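Local atomic coordinates of shikimate kinase (Bacteroides thetaiotaomicron, PDB entry 3VAA), a protein that probably catalyses the ATP- and magnesium-dependent phosphorylation of the 3-hydroxyl group of shikimate, a step on the pathway to chorismate. Residues D55-I60 with K66-L71; A36-L41 with V98-G103; I137-R142 with G147-E152; G104-Y109 with P166-A171. All coordinates share one frame; numbering follows the deposited sequence.

Contact 1: D55-I60 with K66-L71; sequences DLDWYI and KTVGEL
Asp57 and Val68 mark the closest approach of the two backbones, with their CA atoms 6.8 Å apart. Each sits in the first turn of a helix, and each helix has a capped start. Before the first, OD1 of Asp55 accepts from Asp57 N, which meets it from above the carboxylate plane. Before the second, Thr67 and Glu70 make a capping box: Glu70 N reaches Thr67 OG1 at 3.1 Å, while Thr67 N gives Glu70 OE1 a nearly straight bond (165°) on its anti lone pair.

The side-chain contacts are made between carbon atoms, mostly methyl groups. In Ile60, CG1 turns to the backbone N (chi1 -75°), which leaves CG2 as the branch facing the second helix. There it presses on Leu71 CD1 at 3.4 Å, tighter than usual for two carbons, and meets Val68 CG1 at 4.1 Å, the isoleucine and valine side chains running roughly perpendicular. Val68 CG1 also lies beside Asp57, 4.2 Å from its CB; the carboxylate of this residue is predicted to bind substrate.

The contact thus closes the short turn between helices 56-64 and 68-91. Ile60 also packs on Leu83 and Met87 of the longer helix, Leu71 packs back on Phe64, and at the start of the first helix the backbone of Leu56 is hydrogen-bonded to that of Ser100, at the end of strand 97-100.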
# COMPACT_ATOMS: atom_id res chain seq x y z
N ASP A 55 -0.74 9.06 -2.49
CA ASP A 55 0.27 8.03 -2.18
C ASP A 55 1.13 8.65 -1.06
O ASP A 55 1.72 9.70 -1.24
CB ASP A 55 1.10 7.74 -3.42
CG ASP A 55 2.25 6.77 -3.18
OD1 ASP A 55 2.61 6.48 -2.03
OD2 ASP A 55 2.81 6.29 -4.18
N LEU A 56 1.16 8.01 0.10
CA LEU A 56 1.92 8.57 1.23
C LEU A 56 3.39 8.84 0.91
O LEU A 56 3.93 9.85 1.34
CB LEU A 56 1.81 7.67 2.46
CG LEU A 56 2.43 8.19 3.77
CD1 LEU A 56 1.94 9.58 4.10
CD2 LEU A 56 2.11 7.19 4.91
N ASP A 57 4.03 7.96 0.15
CA ASP A 57 5.43 8.20 -0.24
C ASP A 57 5.58 9.48 -1.04
O ASP A 57 6.56 10.22 -0.87
CB ASP A 57 6.00 7.03 -1.01
CG ASP A 57 6.31 5.83 -0.14
OD1 ASP A 57 6.24 5.93 1.10
OD2 ASP A 57 6.67 4.78 -0.72
N TRP A 58 4.62 9.74 -1.93
CA TRP A 58 4.64 10.98 -2.71
C TRP A 58 4.47 12.17 -1.77
O TRP A 58 5.18 13.18 -1.89
CB TRP A 58 3.53 10.98 -3.79
CG TRP A 58 3.31 12.31 -4.47
CD1 TRP A 58 3.96 12.78 -5.57
CD2 TRP A 58 2.36 13.32 -4.09
NE1 TRP A 58 3.48 14.04 -5.89
CE2 TRP A 58 2.50 14.39 -5.01
CE3 TRP A 58 1.41 13.43 -3.06
CZ2 TRP A 58 1.72 15.55 -4.93
CZ3 TRP A 58 0.64 14.59 -2.98
CH2 TRP A 58 0.80 15.63 -3.92
N TYR A 59 3.55 12.03 -0.82
CA TYR A 59 3.28 13.11 0.14
C TYR A 59 4.55 13.45 0.95
O TYR A 59 4.90 14.63 1.16
CB TYR A 59 2.11 12.72 1.03
CG TYR A 59 1.69 13.80 1.98
CD1 TYR A 59 0.80 14.79 1.58
CD2 TYR A 59 2.19 13.85 3.28
CE1 TYR A 59 0.43 15.80 2.45
CE2 TYR A 59 1.80 14.84 4.15
CZ TYR A 59 0.93 15.82 3.72
OH TYR A 59 0.53 16.84 4.58
N ILE A 60 5.23 12.41 1.38
CA ILE A 60 6.49 12.54 2.13
C ILE A 60 7.53 13.32 1.30
O ILE A 60 8.15 14.26 1.79
CB ILE A 60 7.04 11.15 2.48
CG1 ILE A 60 6.23 10.53 3.64
CG2 ILE A 60 8.54 11.25 2.85
CD1 ILE A 60 6.49 8.99 3.85
N LYS A 66 12.80 15.89 -0.65
CA LYS A 66 13.80 14.85 -0.69
C LYS A 66 13.05 13.59 -1.03
O LYS A 66 11.92 13.43 -0.61
CB LYS A 66 14.48 14.67 0.67
CG LYS A 66 15.50 15.77 1.01
CD LYS A 66 15.92 15.70 2.47
CE LYS A 66 16.89 16.83 2.83
NZ LYS A 66 17.05 16.94 4.31
N THR A 67 13.68 12.71 -1.79
CA THR A 67 13.04 11.43 -2.12
C THR A 67 13.07 10.54 -0.90
O THR A 67 13.81 10.80 0.05
CB THR A 67 13.76 10.72 -3.26
OG1 THR A 67 15.08 10.33 -2.84
CG2 THR A 67 13.85 11.62 -4.49
N VAL A 68 12.23 9.49 -0.90
CA VAL A 68 12.24 8.56 0.22
C VAL A 68 13.60 7.87 0.38
O VAL A 68 14.02 7.60 1.50
CB VAL A 68 11.10 7.51 0.10
CG1 VAL A 68 9.76 8.21 0.32
CG2 VAL A 68 11.14 6.84 -1.21
N GLY A 69 14.30 7.61 -0.74
CA GLY A 69 15.62 7.01 -0.67
C GLY A 69 16.62 7.93 0.01
O GLY A 69 17.49 7.47 0.77
N GLU A 70 16.54 9.21 -0.30
CA GLU A 70 17.43 10.20 0.31
C GLU A 70 17.17 10.29 1.82
O GLU A 70 18.11 10.37 2.62
CB GLU A 70 17.20 11.57 -0.33
CG GLU A 70 17.75 11.66 -1.76
CD GLU A 70 17.56 13.03 -2.39
OE1 GLU A 70 16.43 13.55 -2.38
OE2 GLU A 70 18.55 13.58 -2.91
N LEU A 71 15.89 10.27 2.20
CA LEU A 71 15.51 10.35 3.61
C LEU A 71 16.01 9.15 4.40
O LEU A 71 16.52 9.28 5.53
CB LEU A 71 13.99 10.50 3.74
CG LEU A 71 13.43 11.86 3.31
CD1 LEU A 71 11.90 11.80 3.09
CD2 LEU A 71 13.79 12.97 4.32

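Contact 2: A36-L41 with V98-G103; sequences AGKTTL and VISTGG
Lys38 meets Ser100 and Thr101 where the P-loop, or Walker A motif, of this kinase faces the end of the neighbouring strand of the parallel sheet. Lys38 opens helix 38-49, and it loses the most surface to the contact. Its CB lies only 3.3 Å from Ser100 OG, so the root of the side chain rests on the serine. Beyond that the chain bends at chi3 (-66°), which turns CE and NZ toward the carbonyl of Thr101, with CE 3.4 Å from Thr101 O.

The ammonium group then turns onto that same oxygen. NZ donates to Thr101 O at 2.8 Å, in the carbonyl plane and with a C=O...N angle of 152°, and it has a second acceptor in Gly32 O. Two backbone carbonyls thereby fix the position of the lysine in this structure, in which a PEG molecule, probably from the crystallisation liquor, accepts hydrogen bonds from P-loop amides. In P-loop kinases the Walker A lysine typically contacts the phosphates of the nucleotide, consistent with its predicted place in the ATP site.

Thr101 contributes its backbone alone: its side chain points away, and OG1 bonds to Leu30 O on strand 27-31. Ser100 instead faces the helix, its OG anti to the backbone N (chi1 176°). A single water spans the remaining distance to Thr39 OG1, a predicted magnesium ligand, and lies 2.7 Å from Ser100 OG.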
# COMPACT_ATOMS: atom_id res chain seq x y z
N ALA A 36 1.17 -5.41 -4.88
CA ALA A 36 -0.22 -5.77 -4.56
C ALA A 36 -1.27 -5.03 -5.37
O ALA A 36 -2.37 -5.52 -5.55
CB ALA A 36 -0.50 -5.60 -3.07
N GLY A 37 -0.92 -3.85 -5.87
CA GLY A 37 -1.85 -3.02 -6.65
C GLY A 37 -2.41 -1.81 -5.94
O GLY A 37 -3.45 -1.29 -6.34
N LYS A 38 -1.73 -1.33 -4.89
CA LYS A 38 -2.21 -0.16 -4.15
C LYS A 38 -2.40 1.07 -5.03
O LYS A 38 -3.40 1.77 -4.90
CB LYS A 38 -1.27 0.14 -2.97
CG LYS A 38 -1.23 -0.98 -1.93
CD LYS A 38 -0.19 -0.71 -0.82
CE LYS A 38 1.23 -0.73 -1.32
NZ LYS A 38 2.16 -0.68 -0.20
N THR A 39 -1.48 1.32 -5.96
CA THR A 39 -1.60 2.46 -6.86
C THR A 39 -2.66 2.20 -7.92
O THR A 39 -3.54 3.05 -8.18
CB THR A 39 -0.23 2.79 -7.50
OG1 THR A 39 0.68 3.15 -6.45
CG2 THR A 39 -0.35 3.95 -8.50
N THR A 40 -2.59 1.04 -8.55
CA THR A 40 -3.54 0.68 -9.60
C THR A 40 -5.00 0.70 -9.10
O THR A 40 -5.87 1.35 -9.68
CB THR A 40 -3.19 -0.71 -10.17
OG1 THR A 40 -1.90 -0.63 -10.80
CG2 THR A 40 -4.23 -1.20 -11.23
N LEU A 41 -5.27 -0.05 -8.04
CA LEU A 41 -6.61 -0.12 -7.50
C LEU A 41 -7.00 1.19 -6.84
O LEU A 41 -8.12 1.67 -7.00
CB LEU A 41 -6.72 -1.27 -6.50
CG LEU A 41 -8.11 -1.42 -5.88
CD1 LEU A 41 -9.19 -1.59 -6.94
CD2 LEU A 41 -8.13 -2.61 -4.93
N VAL A 98 -8.63 8.79 -0.88
CA VAL A 98 -8.14 7.42 -0.84
C VAL A 98 -6.64 7.57 -0.67
O VAL A 98 -6.00 8.29 -1.44
CB VAL A 98 -8.43 6.63 -2.14
CG1 VAL A 98 -7.75 5.25 -2.06
CG2 VAL A 98 -9.92 6.51 -2.34
N ILE A 99 -6.10 6.89 0.34
CA ILE A 99 -4.71 7.00 0.72
C ILE A 99 -3.98 5.67 0.64
O ILE A 99 -4.36 4.71 1.26
CB ILE A 99 -4.57 7.52 2.17
CG1 ILE A 99 -5.23 8.89 2.31
CG2 ILE A 99 -3.07 7.54 2.56
CD1 ILE A 99 -5.44 9.38 3.72
N SER A 100 -2.93 5.63 -0.16
CA SER A 100 -2.09 4.45 -0.27
C SER A 100 -0.87 4.62 0.66
O SER A 100 -0.31 5.72 0.77
CB SER A 100 -1.63 4.24 -1.69
OG SER A 100 -0.75 3.14 -1.72
N THR A 101 -0.49 3.55 1.33
CA THR A 101 0.63 3.57 2.26
C THR A 101 1.77 2.67 1.75
O THR A 101 1.54 1.75 0.98
CB THR A 101 0.19 3.14 3.69
OG1 THR A 101 -0.31 1.80 3.65
CG2 THR A 101 -0.90 4.05 4.20
N GLY A 102 2.99 2.97 2.17
CA GLY A 102 4.14 2.14 1.79
C GLY A 102 4.00 0.77 2.43
O GLY A 102 3.33 0.61 3.45
N GLY A 103 4.68 -0.20 1.86
CA GLY A 103 4.59 -1.58 2.33
C GLY A 103 4.98 -1.81 3.76
O GLY A 103 4.49 -2.75 4.39
O HOH W 1 0.72 3.48 -3.98

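Contact 3: I137-R142 with G147-E152; sequences IAKQQR and GKEDDE
The carboxylate of Glu149 and the peptide carbonyl of Lys148 are the flat groups that receive Lys139, and both are engaged through their oxygens. Lys139 NZ lies 3.5 Å from Glu149 OE2, a salt bridge, whereas OE1 of the same carboxylate takes a hydrogen bond from a water that is itself held by NZ. The two oxygens therefore address one ammonium group, one directly and the other through solvent. At the peptide, NZ donates to Lys148 O over 2.9 Å, tilted 24° out of the carbonyl plane.

The lysine reaches this point by a folded route. CG starts out anti to the backbone N (chi1 172°), after which the chain bends at each of its next three torsions, curling the ammonium group toward the segment 147-152. Glu149 bends as well, at chi2, which brings its carboxylate back toward the lysine. A second water accepts from NZ at 3.0 Å and from Gly147 N at 2.9 Å, extending the grip to the start of that segment. Close by, the Lys148 side chain leads off elsewhere, onto Leu153 and Phe156 of helix 150-168.

The contact spans the loop between helices 128-137 and 150-168, a region that acts as a mobile lid over the nucleotide in shikimate kinases and that here carries Arg142, a predicted ATP ligand. One ammonium group, gripped by a carbonyl, a carboxylate and two waters at the protein surface, supplies all the direct polar bonding between the segments. Because the carboxylate meets it both directly and through water, the contact would be expected to depend on both charges.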
# COMPACT_ATOMS: atom_id res chain seq x y z
N ILE A 137 8.05 -8.92 -13.61
CA ILE A 137 7.82 -8.01 -14.74
C ILE A 137 8.24 -6.59 -14.42
O ILE A 137 8.68 -5.85 -15.30
CB ILE A 137 6.34 -8.06 -15.16
CG1 ILE A 137 6.02 -9.42 -15.76
CG2 ILE A 137 6.06 -7.00 -16.20
CD1 ILE A 137 6.78 -9.72 -17.04
N ALA A 138 8.12 -6.21 -13.14
CA ALA A 138 8.52 -4.88 -12.67
C ALA A 138 9.88 -4.91 -11.96
O ALA A 138 10.19 -3.99 -11.20
CB ALA A 138 7.47 -4.35 -11.70
N LYS A 139 10.69 -5.95 -12.21
CA LYS A 139 11.99 -6.13 -11.54
C LYS A 139 12.86 -4.87 -11.56
O LYS A 139 13.43 -4.49 -10.54
CB LYS A 139 12.76 -7.30 -12.19
CG LYS A 139 14.22 -7.46 -11.71
CD LYS A 139 14.32 -7.95 -10.27
CE LYS A 139 13.92 -9.41 -10.12
NZ LYS A 139 14.79 -10.29 -10.96
N GLN A 140 12.95 -4.23 -12.72
CA GLN A 140 13.76 -3.01 -12.88
C GLN A 140 13.35 -1.89 -11.91
O GLN A 140 14.18 -1.07 -11.50
CB GLN A 140 13.65 -2.50 -14.32
CG GLN A 140 14.27 -1.11 -14.58
CD GLN A 140 15.75 -1.05 -14.26
OE1 GLN A 140 16.46 -2.06 -14.34
NE2 GLN A 140 16.24 0.15 -13.94
N GLN A 141 12.07 -1.84 -11.56
CA GLN A 141 11.56 -0.80 -10.68
C GLN A 141 11.72 -1.12 -9.19
O GLN A 141 11.34 -0.31 -8.35
CB GLN A 141 10.08 -0.51 -10.96
CG GLN A 141 9.81 0.21 -12.26
CD GLN A 141 10.03 -0.65 -13.49
OE1 GLN A 141 9.47 -1.74 -13.62
NE2 GLN A 141 10.82 -0.14 -14.43
N ARG A 142 12.27 -2.30 -8.88
CA ARG A 142 12.40 -2.75 -7.48
C ARG A 142 13.83 -3.20 -7.22
O ARG A 142 14.13 -4.40 -7.33
CB ARG A 142 11.44 -3.92 -7.22
CG ARG A 142 9.98 -3.65 -7.57
CD ARG A 142 9.36 -2.58 -6.67
NE ARG A 142 7.92 -2.46 -6.92
CZ ARG A 142 7.12 -1.64 -6.25
NH1 ARG A 142 7.60 -0.88 -5.27
NH2 ARG A 142 5.82 -1.61 -6.54
N GLY A 147 18.86 -9.32 -9.09
CA GLY A 147 19.66 -10.54 -9.01
C GLY A 147 18.90 -11.77 -8.52
O GLY A 147 19.41 -12.89 -8.64
N LYS A 148 17.69 -11.59 -7.99
CA LYS A 148 16.92 -12.72 -7.48
C LYS A 148 16.01 -13.30 -8.56
O LYS A 148 15.26 -12.57 -9.19
CB LYS A 148 16.06 -12.30 -6.29
CG LYS A 148 16.86 -11.69 -5.15
CD LYS A 148 15.95 -11.38 -3.97
CE LYS A 148 16.64 -10.50 -2.93
NZ LYS A 148 17.87 -11.11 -2.35
N GLU A 149 16.11 -14.61 -8.75
CA GLU A 149 15.28 -15.32 -9.72
C GLU A 149 14.65 -16.58 -9.10
O GLU A 149 15.03 -17.04 -8.00
CB GLU A 149 16.12 -15.73 -10.94
CG GLU A 149 16.76 -14.58 -11.74
CD GLU A 149 15.75 -13.74 -12.54
OE1 GLU A 149 14.57 -14.15 -12.65
OE2 GLU A 149 16.15 -12.67 -13.07
N ASP A 150 13.64 -17.08 -9.81
CA ASP A 150 12.95 -18.31 -9.47
C ASP A 150 12.75 -18.51 -7.97
O ASP A 150 12.16 -17.66 -7.30
CB ASP A 150 13.68 -19.48 -10.12
CG ASP A 150 13.78 -19.33 -11.63
OD1 ASP A 150 13.09 -18.45 -12.20
OD2 ASP A 150 14.55 -20.09 -12.24
N ASP A 151 13.28 -19.62 -7.44
CA ASP A 151 13.08 -19.97 -6.03
C ASP A 151 13.60 -18.91 -5.06
O ASP A 151 13.00 -18.68 -4.00
CB ASP A 151 13.72 -21.34 -5.75
CG ASP A 151 13.19 -22.00 -4.47
OD1 ASP A 151 12.33 -21.40 -3.77
OD2 ASP A 151 13.63 -23.13 -4.18
N GLU A 152 14.71 -18.25 -5.40
CA GLU A 152 15.25 -17.22 -4.53
C GLU A 152 14.29 -16.04 -4.41
O GLU A 152 14.04 -15.53 -3.31
CB GLU A 152 16.60 -16.74 -5.03
CG GLU A 152 17.25 -15.74 -4.10
CD GLU A 152 18.57 -15.20 -4.61
OE1 GLU A 152 18.99 -15.55 -5.74
OE2 GLU A 152 19.19 -14.40 -3.87
O HOH W 2 17.46 -9.17 -11.59
O HOH W 3 13.07 -12.32 -11.88

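Contact 4: G104-Y109 with P166-A171; sequences GAPCFY and PFYTQA
Cys107 and Phe167 pack closely where a short 3-10 turn meets the end of a helix. Cys107 CA stands over the centre of the Phe167 ring, 3.7 Å from the centroid and 11° off the ring normal, a clear CH-pi contact. The sulfur SG is 3.6 Å from Phe167 CD2, and its place beside the backbone N (chi1 -57°) brings it obliquely over the rim of the ring, 42° off the normal, in a sulfur-aromatic contact.

Pro106 fills the inner part. Its carbonyl O comes within 3.5 Å of Phe167 CD1, its CB packs on Phe167 CB at 4.1 Å, and its CG meets the edge of the Tyr168 ring, in the ring plane, 3.8 Å from CE1. Both Pro106 and Tyr168 are buried.

The outer side is looser. The outer margins of Cys107 and Phe167 remain partly exposed, and a beta-mercaptoethanol, probably from the crystallisation liquor, has its nearest atom about 2 Å from that of the Cys107 side chain, consistent with a mixed disulfide. Gln170, exposed, folds back on its own segment, NE2 donating to Pro166 O at 2.8 Å.

Together these groups join the loop after strand 97-100 to the end of helix 150-168. Helix 111-118 adds Met112 against both Pro106 and Gln170, strand 120-125 brings Phe123 against the Tyr168 ring, and Ala105 touches Glu84 and Phe108 touches Arg81, both of helix 68-91.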
# COMPACT_ATOMS: atom_id res chain seq x y z
N GLY A 104 5.86 -0.97 4.29
CA GLY A 104 6.33 -1.12 5.66
C GLY A 104 5.58 -0.34 6.69
O GLY A 104 5.68 -0.64 7.89
N ALA A 105 4.83 0.68 6.26
CA ALA A 105 4.10 1.56 7.16
C ALA A 105 3.28 0.82 8.23
O ALA A 105 3.34 1.18 9.41
CB ALA A 105 3.21 2.54 6.37
N PRO A 106 2.55 -0.24 7.86
CA PRO A 106 1.74 -0.91 8.88
C PRO A 106 2.50 -1.57 10.04
O PRO A 106 1.88 -1.89 11.06
CB PRO A 106 1.03 -2.01 8.07
CG PRO A 106 0.92 -1.42 6.75
CD PRO A 106 2.23 -0.77 6.52
N CYS A 107 3.81 -1.75 9.90
CA CYS A 107 4.61 -2.46 10.87
C CYS A 107 5.15 -1.64 12.03
O CYS A 107 5.76 -2.20 12.94
CB CYS A 107 5.82 -3.08 10.19
SG CYS A 107 5.39 -4.17 8.84
N PHE A 108 4.95 -0.33 12.00
CA PHE A 108 5.58 0.54 12.99
C PHE A 108 4.60 1.36 13.80
O PHE A 108 3.45 1.59 13.37
CB PHE A 108 6.57 1.44 12.26
CG PHE A 108 7.64 0.67 11.57
CD1 PHE A 108 8.73 0.18 12.28
CD2 PHE A 108 7.53 0.39 10.23
CE1 PHE A 108 9.71 -0.56 11.63
CE2 PHE A 108 8.50 -0.35 9.58
CZ PHE A 108 9.58 -0.83 10.28
N TYR A 109 5.08 1.81 14.96
CA TYR A 109 4.27 2.62 15.89
C TYR A 109 2.91 1.96 16.09
O TYR A 109 2.85 0.72 16.18
CB TYR A 109 4.17 4.07 15.38
CG TYR A 109 5.53 4.76 15.35
CD1 TYR A 109 6.02 5.39 16.50
CD2 TYR A 109 6.31 4.77 14.22
CE1 TYR A 109 7.27 5.99 16.49
CE2 TYR A 109 7.57 5.36 14.21
CZ TYR A 109 8.04 5.98 15.34
OH TYR A 109 9.27 6.58 15.35
N PRO A 166 1.37 -10.27 10.20
CA PRO A 166 0.73 -9.97 11.48
C PRO A 166 0.18 -8.54 11.58
O PRO A 166 -0.67 -8.26 12.42
CB PRO A 166 1.85 -10.18 12.50
CG PRO A 166 2.77 -11.15 11.85
CD PRO A 166 2.70 -10.88 10.38
N PHE A 167 0.69 -7.66 10.73
CA PHE A 167 0.27 -6.27 10.70
C PHE A 167 -0.78 -6.08 9.62
O PHE A 167 -1.86 -5.52 9.87
CB PHE A 167 1.48 -5.36 10.47
CG PHE A 167 2.52 -5.48 11.54
CD1 PHE A 167 2.31 -4.87 12.77
CD2 PHE A 167 3.69 -6.20 11.34
CE1 PHE A 167 3.25 -4.97 13.77
CE2 PHE A 167 4.63 -6.30 12.35
CZ PHE A 167 4.41 -5.68 13.56
N TYR A 168 -0.48 -6.56 8.41
CA TYR A 168 -1.44 -6.42 7.33
C TYR A 168 -2.80 -7.02 7.68
O TYR A 168 -3.85 -6.43 7.39
CB TYR A 168 -0.97 -7.09 6.03
CG TYR A 168 0.24 -6.50 5.35
CD1 TYR A 168 0.68 -5.19 5.59
CD2 TYR A 168 0.90 -7.23 4.38
CE1 TYR A 168 1.78 -4.67 4.91
CE2 TYR A 168 1.98 -6.70 3.67
CZ TYR A 168 2.42 -5.43 3.95
OH TYR A 168 3.51 -4.95 3.26
N THR A 169 -2.78 -8.18 8.33
CA THR A 169 -4.04 -8.88 8.66
C THR A 169 -4.88 -8.20 9.76
O THR A 169 -5.96 -8.67 10.08
CB THR A 169 -3.77 -10.36 8.98
OG1 THR A 169 -2.88 -10.48 10.10
CG2 THR A 169 -3.17 -11.07 7.76
N GLN A 170 -4.38 -7.12 10.35
CA GLN A 170 -5.14 -6.36 11.34
C GLN A 170 -6.06 -5.34 10.66
O GLN A 170 -6.87 -4.70 11.33
CB GLN A 170 -4.21 -5.63 12.30
CG GLN A 170 -3.30 -6.51 13.12
CD GLN A 170 -2.29 -5.69 13.94
OE1 GLN A 170 -2.51 -4.50 14.22
NE2 GLN A 170 -1.19 -6.33 14.33
N ALA A 171 -5.92 -5.18 9.35
CA ALA A 171 -6.79 -4.28 8.61
C ALA A 171 -8.25 -4.68 8.80
O ALA A 171 -8.58 -5.87 8.82
CB ALA A 171 -6.43 -4.31 7.11

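How the contacts relate
Contacts 1, 2 and 4 are partly buried, contact 2 nearest the centre of the chain, and contact 3 lies at the surface. Chemistry follows place only in part: contacts 2 and 3 both turn on a lysine and a backbone carbonyl, but one is set in the P-loop and the other in surface water, while contact 1 is methyl packing and contact 4 adds CH-pi and sulfur-aromatic contacts. Shared elements tie them together. Strand 97-100 of contact 2 also borders contact 1, and Gly103 O takes a bond with Tyr168 OH of contact 4. Contacts 3 and 4 use opposite ends of helix 150-168, their centres about 24 Å apart.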